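Local coordinates for FERM, ARHGEF and pleckstrin domain-containing protein 2 (Mus musculus, PDB 6D2K) that activates the small GTPase RAC1 as a guanine nucleotide exchange factor, acting in semaphorin responses, actin remodeling and integrin-mediated adhesion, at residues P26-D29 with G30-L34; E98-R101 with Y102-L106; G137-E141 with T142-E146; L218-G222 with T223-N227. One frame throughout, in Å; residues are numbered along the deposited sequence. Where two conformers were deposited one is given.

Contact 1. Residues P26-D29 with G30-L34; sequences PKCD and GQVLL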
loop_
_atom_site.group_PDB
_atom_site.type_symbol
_atom_site.label_atom_id
_atom_site.label_comp_id
_atom_site.label_asym_id
_atom_site.label_seq_id
_atom_site.Cartn_x
_atom_site.Cartn_y
_atom_site.Cartn_z
ATOM N N PRO A 26 -20.992 -3.670 -15.764
ATOM C CA PRO A 26 -20.315 -4.740 -15.025
ATOM C C PRO A 26 -19.345 -5.531 -15.894
ATOM O O PRO A 26 -18.342 -6.017 -15.379
ATOM C CB PRO A 26 -21.469 -5.624 -14.553
ATOM C CG PRO A 26 -22.649 -4.706 -14.493
ATOM C CD PRO A 26 -22.455 -3.703 -15.589
ATOM N N LYS A 27 -19.627 -5.640 -17.190
ATOM C CA LYS A 27 -18.804 -6.450 -18.085
ATOM C C LYS A 27 -17.500 -5.773 -18.492
ATOM O O LYS A 27 -16.611 -6.420 -19.038
ATOM C CB LYS A 27 -19.586 -6.804 -19.347
ATOM C CG LYS A 27 -19.829 -5.605 -20.247
ATOM C CD LYS A 27 -20.652 -5.973 -21.469
ATOM C CE LYS A 27 -20.951 -4.737 -22.292
ATOM N NZ LYS A 27 -21.568 -3.689 -21.434
ATOM N N CYS A 28 -17.397 -4.470 -18.249
ATOM C CA CYS A 28 -16.181 -3.731 -18.580
ATOM C C CYS A 28 -14.969 -4.260 -17.818
ATOM O O CYS A 28 -15.083 -4.666 -16.662
ATOM C CB CYS A 28 -16.353 -2.237 -18.282
ATOM S SG CYS A 28 -17.513 -1.378 -19.370
ATOM N N ASP A 29 -13.813 -4.246 -18.471
ATOM C CA ASP A 29 -12.557 -4.589 -17.814
ATOM C C ASP A 29 -12.255 -3.562 -16.734
ATOM O O ASP A 29 -12.682 -2.422 -16.832
ATOM C CB ASP A 29 -11.410 -4.605 -18.821
ATOM C CG ASP A 29 -11.359 -5.884 -19.632
ATOM O OD1 ASP A 29 -10.569 -5.934 -20.597
ATOM O OD2 ASP A 29 -12.098 -6.839 -19.307
ATOM N N GLY A 30 -11.498 -3.960 -15.717
ATOM C CA GLY A 30 -11.124 -3.045 -14.647
ATOM C C GLY A 30 -10.524 -1.722 -15.108
ATOM O O GLY A 30 -10.742 -0.680 -14.490
ATOM N N GLN A 31 -9.775 -1.754 -16.204
ATOM C CA GLN A 31 -9.136 -0.542 -16.715
ATOM C C GLN A 31 -10.119 0.608 -16.938
ATOM O O GLN A 31 -9.782 1.771 -16.722
ATOM C CB GLN A 31 -8.387 -0.843 -18.014
ATOM C CG GLN A 31 -7.506 0.301 -18.476
ATOM C CD GLN A 31 -6.501 0.718 -17.416
ATOM O OE1 GLN A 31 -5.618 -0.060 -17.048
ATOM N NE2 GLN A 31 -6.628 1.947 -16.924
ATOM N N VAL A 32 -11.332 0.294 -17.379
ATOM C CA VAL A 32 -12.346 1.325 -17.594
ATOM C C VAL A 32 -12.615 2.150 -16.326
ATOM O O VAL A 32 -12.715 3.383 -16.375
ATOM C CB VAL A 32 -13.659 0.712 -18.138
ATOM C CG1 VAL A 32 -14.686 1.795 -18.395
ATOM C CG2 VAL A 32 -13.371 -0.082 -19.406
ATOM N N LEU A 33 -12.710 1.470 -15.186
ATOM C CA LEU A 33 -12.935 2.133 -13.911
ATOM C C LEU A 33 -11.672 2.859 -13.465
ATOM O O LEU A 33 -11.740 3.990 -12.993
ATOM C CB LEU A 33 -13.362 1.125 -12.839
ATOM C CG LEU A 33 -13.502 1.700 -11.425
ATOM C CD1 LEU A 33 -14.499 2.865 -11.359
ATOM C CD2 LEU A 33 -13.885 0.593 -10.434
ATOM N N LEU A 34 -10.533 2.190 -13.608
ATOM C CA LEU A 34 -9.248 2.778 -13.238
ATOM C C LEU A 34 -9.068 4.119 -13.956
ATOM O O LEU A 34 -8.786 5.134 -13.327
ATOM C CB LEU A 34 -8.103 1.816 -13.562
ATOM C CG LEU A 34 -8.038 0.501 -12.769
ATOM C CD1 LEU A 34 -7.115 -0.507 -13.420
ATOM C CD2 LEU A 34 -7.619 0.748 -11.320
#

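Contact 2. Residues E98-R101 with Y102-L106; sequences EYTR and YLFAL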
loop_
_atom_site.group_PDB
_atom_site.type_symbol
_atom_site.label_atom_id
_atom_site.label_comp_id
_atom_site.label_asym_id
_atom_site.label_seq_id
_atom_site.Cartn_x
_atom_site.Cartn_y
_atom_site.Cartn_z
ATOM N N GLU A 98 3.900 17.319 -7.596
ATOM C CA GLU A 98 3.518 17.621 -6.228
ATOM C C GLU A 98 2.257 16.828 -5.860
ATOM O O GLU A 98 2.147 16.318 -4.752
ATOM C CB GLU A 98 3.310 19.135 -6.047
ATOM C CG GLU A 98 2.912 19.555 -4.634
ATOM C CD GLU A 98 2.905 21.069 -4.436
ATOM O OE1 GLU A 98 3.945 21.706 -4.722
ATOM O OE2 GLU A 98 1.873 21.608 -3.967
ATOM N N TYR A 99 1.325 16.697 -6.795
ATOM C CA TYR A 99 0.079 15.993 -6.492
ATOM C C TYR A 99 0.331 14.523 -6.138
ATOM O O TYR A 99 -0.295 13.982 -5.228
ATOM C CB TYR A 99 -0.918 16.103 -7.648
ATOM C CG TYR A 99 -2.242 15.445 -7.354
ATOM C CD1 TYR A 99 -3.076 15.954 -6.373
ATOM C CD2 TYR A 99 -2.647 14.322 -8.052
ATOM C CE1 TYR A 99 -4.285 15.360 -6.089
ATOM C CE2 TYR A 99 -3.862 13.723 -7.783
ATOM C CZ TYR A 99 -4.660 14.239 -6.797
ATOM O OH TYR A 99 -5.865 13.643 -6.530
ATOM N N THR A 100 1.252 13.888 -6.846
ATOM C CA THR A 100 1.561 12.483 -6.572
ATOM C C THR A 100 2.192 12.394 -5.188
ATOM O O THR A 100 1.906 11.471 -4.425
ATOM C CB THR A 100 2.544 11.889 -7.591
ATOM O OG1 THR A 100 2.168 12.281 -8.914
ATOM C CG2 THR A 100 2.543 10.358 -7.514
ATOM N N ARG A 101 3.075 13.335 -4.859
ATOM C CA ARG A 101 3.713 13.285 -3.550
ATOM C C ARG A 101 2.692 13.485 -2.439
ATOM O O ARG A 101 2.815 12.899 -1.357
ATOM C CB ARG A 101 4.812 14.348 -3.462
ATOM C CG ARG A 101 5.932 14.101 -4.468
ATOM C CD ARG A 101 7.138 14.997 -4.194
ATOM N NE ARG A 101 6.894 16.415 -4.460
ATOM C CZ ARG A 101 7.038 17.001 -5.646
ATOM N NH1 ARG A 101 7.404 16.295 -6.707
ATOM N NH2 ARG A 101 6.813 18.306 -5.771
ATOM N N TYR A 102 1.716 14.349 -2.704
ATOM C CA TYR A 102 0.573 14.557 -1.811
ATOM C C TYR A 102 -0.183 13.236 -1.588
ATOM O O TYR A 102 -0.442 12.854 -0.449
ATOM C CB TYR A 102 -0.349 15.635 -2.387
ATOM C CG TYR A 102 -1.748 15.669 -1.818
ATOM C CD1 TYR A 102 -1.980 15.963 -0.477
ATOM C CD2 TYR A 102 -2.845 15.424 -2.634
ATOM C CE1 TYR A 102 -3.271 16.000 0.033
ATOM C CE2 TYR A 102 -4.142 15.471 -2.136
ATOM C CZ TYR A 102 -4.348 15.763 -0.803
ATOM O OH TYR A 102 -5.628 15.811 -0.299
ATOM N N LEU A 103 -0.510 12.532 -2.666
ATOM C CA LEU A 103 -1.195 11.239 -2.506
ATOM C C LEU A 103 -0.350 10.226 -1.733
ATOM O O LEU A 103 -0.879 9.474 -0.918
ATOM C CB LEU A 103 -1.623 10.665 -3.855
ATOM C CG LEU A 103 -2.704 11.469 -4.586
ATOM C CD1 LEU A 103 -3.181 10.666 -5.787
ATOM C CD2 LEU A 103 -3.872 11.852 -3.670
ATOM N N PHE A 104 0.964 10.213 -1.968
ATOM C CA PHE A 104 1.822 9.298 -1.212
ATOM C C PHE A 104 1.831 9.639 0.280
ATOM O O PHE A 104 1.826 8.742 1.119
ATOM C CB PHE A 104 3.259 9.277 -1.765
ATOM C CG PHE A 104 3.511 8.166 -2.755
ATOM C CD1 PHE A 104 4.264 7.059 -2.387
ATOM C CD2 PHE A 104 3.006 8.224 -4.047
ATOM C CE1 PHE A 104 4.498 6.021 -3.279
ATOM C CE2 PHE A 104 3.244 7.183 -4.958
ATOM C CZ PHE A 104 3.993 6.080 -4.570
ATOM N N ALA A 105 1.861 10.920 0.620
ATOM C CA ALA A 105 1.798 11.296 2.030
ATOM C C ALA A 105 0.488 10.823 2.666
ATOM O O ALA A 105 0.490 10.364 3.822
ATOM C CB ALA A 105 1.965 12.815 2.202
ATOM N N LEU A 106 -0.613 10.919 1.918
ATOM C CA LEU A 106 -1.915 10.449 2.410
ATOM C C LEU A 106 -1.911 8.930 2.578
ATOM O O LEU A 106 -2.516 8.397 3.509
ATOM C CB LEU A 106 -3.053 10.849 1.455
ATOM C CG LEU A 106 -3.404 12.350 1.412
ATOM C CD1 LEU A 106 -4.609 12.587 0.498
ATOM C CD2 LEU A 106 -3.690 12.846 2.820
#

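Contact 3. Residues G137-E141 with T142-E146; sequences GDYDE and TLDRE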
loop_
_atom_site.group_PDB
_atom_site.type_symbol
_atom_site.label_atom_id
_atom_site.label_comp_id
_atom_site.label_asym_id
_atom_site.label_seq_id
_atom_site.Cartn_x
_atom_site.Cartn_y
_atom_site.Cartn_z
ATOM N N GLY A 137 -1.832 23.673 8.960
ATOM C CA GLY A 137 -0.869 24.757 9.014
ATOM C C GLY A 137 -0.155 24.938 10.339
ATOM O O GLY A 137 -0.014 23.994 11.119
ATOM N N ASP A 138 0.311 26.163 10.596
ATOM C CA ASP A 138 1.134 26.430 11.770
ATOM C C ASP A 138 0.459 26.026 13.064
ATOM O O ASP A 138 -0.755 26.175 13.239
ATOM C CB ASP A 138 1.491 27.920 11.864
ATOM C CG ASP A 138 2.461 28.367 10.798
ATOM O OD1 ASP A 138 3.003 27.537 10.037
ATOM O OD2 ASP A 138 2.692 29.594 10.710
ATOM N N TYR A 139 1.286 25.528 13.973
ATOM C CA TYR A 139 0.876 25.134 15.304
ATOM C C TYR A 139 0.067 26.197 16.029
ATOM O O TYR A 139 0.393 27.392 16.005
ATOM C CB TYR A 139 2.117 24.826 16.140
ATOM C CG TYR A 139 1.827 24.560 17.601
ATOM C CD1 TYR A 139 1.938 25.575 18.549
ATOM C CD2 TYR A 139 1.452 23.294 18.038
ATOM C CE1 TYR A 139 1.686 25.335 19.891
ATOM C CE2 TYR A 139 1.192 23.047 19.377
ATOM C CZ TYR A 139 1.310 24.073 20.297
ATOM O OH TYR A 139 1.058 23.832 21.630
ATOM N N ASP A 140 -0.998 25.735 16.668
ATOM C CA ASP A 140 -1.670 26.472 17.718
ATOM C C ASP A 140 -2.243 25.420 18.644
ATOM O O ASP A 140 -2.837 24.446 18.181
ATOM C CB ASP A 140 -2.781 27.344 17.161
ATOM C CG ASP A 140 -3.708 27.820 18.237
ATOM O OD1 ASP A 140 -3.264 28.625 19.085
ATOM O OD2 ASP A 140 -4.865 27.373 18.262
ATOM N N GLU A 141 -2.058 25.584 19.948
ATOM C CA GLU A 141 -2.410 24.496 20.855
ATOM C C GLU A 141 -3.866 24.083 20.719
ATOM O O GLU A 141 -4.173 22.895 20.611
ATOM C CB GLU A 141 -2.081 24.825 22.311
ATOM C CG GLU A 141 -2.341 23.651 23.247
ATOM C CD GLU A 141 -1.575 23.751 24.548
ATOM O OE1 GLU A 141 -0.955 24.807 24.798
ATOM O OE2 GLU A 141 -1.590 22.768 25.320
ATOM N N THR A 142 -4.763 25.063 20.712
ATOM C CA THR A 142 -6.187 24.785 20.626
ATOM C C THR A 142 -6.570 24.150 19.283
ATOM O O THR A 142 -7.322 23.182 19.235
ATOM C CB THR A 142 -7.018 26.064 20.862
ATOM O OG1 THR A 142 -6.829 26.511 22.209
ATOM C CG2 THR A 142 -8.490 25.801 20.630
ATOM N N LEU A 143 -6.052 24.709 18.198
ATOM C CA LEU A 143 -6.356 24.218 16.859
ATOM C C LEU A 143 -5.903 22.769 16.709
ATOM O O LEU A 143 -6.636 21.938 16.174
ATOM C CB LEU A 143 -5.663 25.091 15.811
ATOM C CG LEU A 143 -5.893 24.752 14.338
ATOM C CD1 LEU A 143 -7.276 25.209 13.920
ATOM C CD2 LEU A 143 -4.829 25.411 13.458
ATOM N N ASP A 144 -4.693 22.483 17.189
ATOM C CA ASP A 144 -4.142 21.121 17.125
ATOM C C ASP A 144 -4.983 20.135 17.931
ATOM O O ASP A 144 -5.322 19.065 17.444
ATOM C CB ASP A 144 -2.696 21.082 17.633
ATOM C CG ASP A 144 -1.678 21.522 16.584
ATOM O OD1 ASP A 144 -1.963 22.454 15.799
ATOM O OD2 ASP A 144 -0.564 20.960 16.568
ATOM N N ARG A 145 -5.297 20.492 19.176
ATOM C CA ARG A 145 -6.058 19.597 20.044
ATOM C C ARG A 145 -7.459 19.325 19.512
ATOM O O ARG A 145 -7.933 18.194 19.553
ATOM C CB ARG A 145 -6.113 20.136 21.476
ATOM C CG ARG A 145 -4.747 20.179 22.146
ATOM C CD ARG A 145 -4.847 20.425 23.642
ATOM N NE ARG A 145 -3.537 20.340 24.281
ATOM C CZ ARG A 145 -3.015 19.223 24.777
ATOM N NH1 ARG A 145 -3.694 18.086 24.718
ATOM N NH2 ARG A 145 -1.814 19.249 25.341
ATOM N N GLU A 146 -8.137 20.353 19.014
ATOM C CA GLU A 146 -9.451 20.128 18.437
ATOM C C GLU A 146 -9.365 19.255 17.186
ATOM O O GLU A 146 -10.193 18.370 16.980
ATOM C CB GLU A 146 -10.181 21.451 18.155
ATOM C CG GLU A 146 -10.627 22.171 19.419
ATOM C CD GLU A 146 -11.443 23.436 19.140
ATOM O OE1 GLU A 146 -11.760 23.718 17.965
ATOM O OE2 GLU A 146 -11.773 24.155 20.104
HETATM O O HOH W 1 -3.995 28.010 21.475
#

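Contact 4. Residues L218-G222 with T223-N227; sequences LVFQG and TTKIN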
loop_
_atom_site.group_PDB
_atom_site.type_symbol
_atom_site.label_atom_id
_atom_site.label_comp_id
_atom_site.label_asym_id
_atom_site.label_seq_id
_atom_site.Cartn_x
_atom_site.Cartn_y
_atom_site.Cartn_z
ATOM N N LEU A 218 10.832 -10.529 0.196
ATOM C CA LEU A 218 11.304 -10.363 1.555
ATOM C C LEU A 218 10.696 -11.380 2.502
ATOM O O LEU A 218 9.542 -11.783 2.340
ATOM C CB LEU A 218 10.985 -8.943 2.051
ATOM C CG LEU A 218 11.324 -7.767 1.132
ATOM C CD1 LEU A 218 10.869 -6.467 1.794
ATOM C CD2 LEU A 218 12.807 -7.682 0.852
ATOM N N VAL A 219 11.478 -11.790 3.498
ATOM C CA VAL A 219 10.992 -12.677 4.544
ATOM C C VAL A 219 11.176 -12.034 5.911
ATOM O O VAL A 219 12.282 -11.614 6.267
ATOM C CB VAL A 219 11.718 -14.046 4.534
ATOM C CG1 VAL A 219 11.191 -14.932 5.663
ATOM C CG2 VAL A 219 11.520 -14.723 3.201
ATOM N N PHE A 220 10.083 -11.951 6.663
ATOM C CA PHE A 220 10.105 -11.464 8.034
ATOM C C PHE A 220 9.719 -12.613 8.957
ATOM O O PHE A 220 8.871 -13.429 8.620
ATOM C CB PHE A 220 9.091 -10.333 8.214
ATOM C CG PHE A 220 9.471 -9.053 7.538
ATOM C CD1 PHE A 220 9.902 -7.967 8.289
ATOM C CD2 PHE A 220 9.370 -8.909 6.167
ATOM C CE1 PHE A 220 10.236 -6.772 7.683
ATOM C CE2 PHE A 220 9.702 -7.722 5.551
ATOM C CZ PHE A 220 10.141 -6.642 6.316
ATOM N N GLN A 221 10.362 -12.694 10.114
ATOM C CA GLN A 221 9.892 -13.582 11.158
ATOM C C GLN A 221 9.278 -12.663 12.189
ATOM O O GLN A 221 9.955 -11.787 12.730
ATOM C CB GLN A 221 11.034 -14.404 11.756
ATOM C CG GLN A 221 10.563 -15.468 12.733
ATOM C CD GLN A 221 11.620 -16.516 13.010
ATOM O OE1 GLN A 221 11.417 -17.425 13.819
ATOM N NE2 GLN A 221 12.756 -16.402 12.332
ATOM N N GLY A 222 7.985 -12.827 12.437
ATOM C CA GLY A 222 7.267 -11.815 13.185
ATOM C C GLY A 222 7.456 -10.479 12.491
ATOM O O GLY A 222 7.073 -10.310 11.334
ATOM N N THR A 223 8.072 -9.533 13.187
ATOM C CA THR A 223 8.280 -8.189 12.662
ATOM C C THR A 223 9.738 -7.990 12.236
ATOM O O THR A 223 10.133 -6.924 11.755
ATOM C CB THR A 223 7.830 -7.138 13.720
ATOM O OG1 THR A 223 6.417 -6.924 13.604
ATOM C CG2 THR A 223 8.552 -5.807 13.561
ATOM N N THR A 224 10.535 -9.043 12.390
ATOM C CA THR A 224 11.957 -8.960 12.089
ATOM C C THR A 224 12.272 -9.475 10.691
ATOM O O THR A 224 11.904 -10.598 10.343
ATOM C CB THR A 224 12.782 -9.743 13.117
ATOM O OG1 THR A 224 12.565 -9.182 14.417
ATOM C CG2 THR A 224 14.258 -9.666 12.782
ATOM N N LYS A 225 12.954 -8.656 9.894
ATOM C CA LYS A 225 13.337 -9.058 8.548
ATOM C C LYS A 225 14.497 -10.032 8.627
ATOM O O LYS A 225 15.514 -9.755 9.272
ATOM C CB LYS A 225 13.720 -7.853 7.683
ATOM C CG LYS A 225 14.010 -8.225 6.228
ATOM C CD LYS A 225 14.573 -7.061 5.433
ATOM C CE LYS A 225 13.535 -5.982 5.204
ATOM N NZ LYS A 225 14.109 -4.783 4.513
ATOM N N ILE A 226 14.347 -11.173 7.969
ATOM C CA ILE A 226 15.350 -12.221 8.068
ATOM C C ILE A 226 15.963 -12.608 6.715
ATOM O O ILE A 226 16.995 -13.274 6.674
ATOM C CB ILE A 226 14.791 -13.459 8.796
ATOM C CG1 ILE A 226 13.550 -13.989 8.089
ATOM C CG2 ILE A 226 14.432 -13.107 10.233
ATOM C CD1 ILE A 226 13.007 -15.261 8.711
ATOM N N ASN A 227 15.340 -12.189 5.614
ATOM C CA ASN A 227 15.902 -12.430 4.278
ATOM C C ASN A 227 15.454 -11.398 3.252
ATOM O O ASN A 227 14.312 -10.931 3.276
ATOM C CB ASN A 227 15.511 -13.809 3.728
ATOM C CG ASN A 227 16.008 -14.958 4.578
ATOM O OD1 ASN A 227 15.344 -15.374 5.529
ATOM N ND2 ASN A 227 17.168 -15.506 4.217
#

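Contact 1. Residues P26-D29 with G30-L34
The backbone closes on itself where Val-32 N donates to Asp-29 O over 3.1 Å, a bent bond (N-H...O 144°) whose donor stands well above the carbonyl plane. Regular helical bonding follows, Leu-34 N reaching Gly-30 O at 3.0 Å. Among the side chains, Val-32 is the one that turns back on the incoming loop. Its CG1 stands anti to the backbone N (chi1 -178°), which puts CG2 beside that N; from there the methyl packs against Cys-28 CB at 3.8 Å and also rests near Asp-29 O, 3.5 Å from CG2. The CB of Cys-28 does the touching on the loop side. Asp-29 sends its carboxylate away from the turn and leans on Pro-68, while the amide of Gln-31 is engaged along the helix, NE2 bonding Thr-35 OG1. Leu-33, buried, touches Phe-22, Ile-24, Leu-51 and Ile-69. This is the step from strand 19-24 into helix 30-41 in the ubiquitin-like N-terminal lobe of the FERM domain, where the helix packs across the strands. Backbone bonds to Pro-65, Lys-67, Ile-69 and Ile-70 tie loop and helix start to that stretch. No salt bridge joins loop to helix; Lys-27 pairs instead with Glu-25. One backbone bond and one methyl-to-methylene touch span the turn, which suggests that main-chain bonding chiefly holds it.

Contact 2. Residues E98-R101 with Y102-L106
Tyr-99 meets two neighbours of the next helical turn, Tyr-102 and Leu-103, with different parts of its ring. The aromatic contact is slanted: the planes of Tyr-99 and Tyr-102 lie at 42° with centroids 5.8 Å apart, and Tyr-99 CE1 comes 3.7 Å from Tyr-102 CD2. The CH-pi contact comes from Leu-103, whose CG stands over one face of the Tyr-99 ring, 4.3 Å from its centroid, while CD1 touches ring carbon CE2 at 3.7 Å. With CG anti to the backbone N (chi1 -177°), the ring of Tyr-99 leans along the helix toward both partners. With an alanine here, Leu-103 is likely to lose cover on one flank and the Tyr-102 ring to turn more freely. Helix 98-113 is part of the FERM central domain; Leu-103 and Thr-100 also touch Phe-49 of the N-terminal lobe, and Tyr-102 touches Asp-180 of helix 176-187. Apolar packing continues with Thr-100 CG2, which runs alongside Phe-104 at 4.1 Å from its CD2, while Thr-100 OG1 bonds Glu-45. Hydrogen bonding is regular alpha-helical, with the amides of Tyr-102, Leu-103, Phe-104 and Ala-105 reaching the carbonyls four residues back, for example Tyr-102 N to Glu-98 O at 2.9 Å.

Contact 3. Residues G137-E141 with T142-E146
Asp-140 reaches over the first turn of the helix toward Leu-143 and Thr-142. Its CB lies 3.9 Å from Leu-143 CB. CG, held anti to the backbone N (chi1 165°), carries the carboxylate across the first amides of the helix. OD2 takes Leu-143 N at 2.9 Å, met on its anti side and 34° out of the carboxylate plane. OD1 accepts from a water at 2.6 Å, and the same water accepts a hydrogen bond from Thr-142 N at 3.1 Å, so both oxygens serve amides of the first turn, one directly and one through solvent. This makes Asp-140 the N-cap of helix 141-150 in the FERM central domain, its negative charge probably favoured at the positive end of the helix dipole. The main chain adds Asp-144 N to Asp-140 O. From the next residue, Glu-141 lies side by side with Arg-145 one turn further on, in an i to i+4 salt bridge: OE2 uses its anti lone pair to accept from NE, in the guanidinium plane, at 3.3 Å. Arg-145 NH2 has a second acid, Glu-162. Asp-144, buried, turns OD2 to His-168 ND1, and the same oxygen lies 3.4 Å from Tyr-139 CD2, with ring and carboxylate planes 74° apart. Leu-165 of helix 161-168 touches Tyr-139, Asp-144 and Arg-145.

Contact 4. Residues L218-G222 with T223-N227
Phe-220 and Lys-225 cross at a slant on one face of a beta hairpin, the aliphatic chain of the lysine lying over the ring. Lys-225 CB sits over the ring face, 4.0 Å from its centroid. A bend further out at chi3 (-69°) brings CE back to 3.6 Å from Phe-220 CZ. At the ring edge lies the backbone of Thr-223, and beyond these residues the Phe-197 ring meets Phe-220 with the planes inclined. On the other face Val-219 and Asn-227 stand side by side, pointing the same way, CB to CB at 3.9 Å. Ile-226 slants across Val-219: its CG1 lies 3.5 Å from Val-219 CG1, and its CD1 also touches Gln-221 CB. The strands join through a type II' turn, Gln-221 to Thr-224, whose Gly-222 has the positive phi (55°) this turn type prefers at its second position. Gln-221 N bonds Thr-224 O at 2.6 Å, in the carbonyl plane. Thr-224 N returns a bond to Gln-221 O. Ile-226 and Asn-227 both face Val-219 in a classic beta bulge: Val-219 O accepts from Ile-226 N at 2.7 Å and from Asn-227 N at 3.2 Å. Replacing Phe-220 with a serine would probably strip the lysine methylenes of their apolar seat and leave Phe-197 without its ring partner. In this edge hairpin of the PH-like lobe main-chain bonds set the strand pairing and the bulge, while the side-chain contacts across it are carbon to carbon, with the lysine's methylenes over the phenylalanine ring.

In the fold
Each contact bridges immediate neighbours in sequence, so none encloses another and none cross; they follow in series along one FERM domain. From the N terminus, contact 1 marks the turn from strand 19-24 into helix 30-41 of the ubiquitin-like lobe. Contact 2, its centre about 25 Å away, is the start of helix 98-113 in the central domain and touches the first lobe. Contact 3 turns the chain from helix 121-136 into helix 141-150 of the same domain, centres about 23 Å from contact 2. Contact 4 closes the hairpin 216-221 with 224-230 in the PH-like lobe, across the chain's centre from contacts 1 and 2.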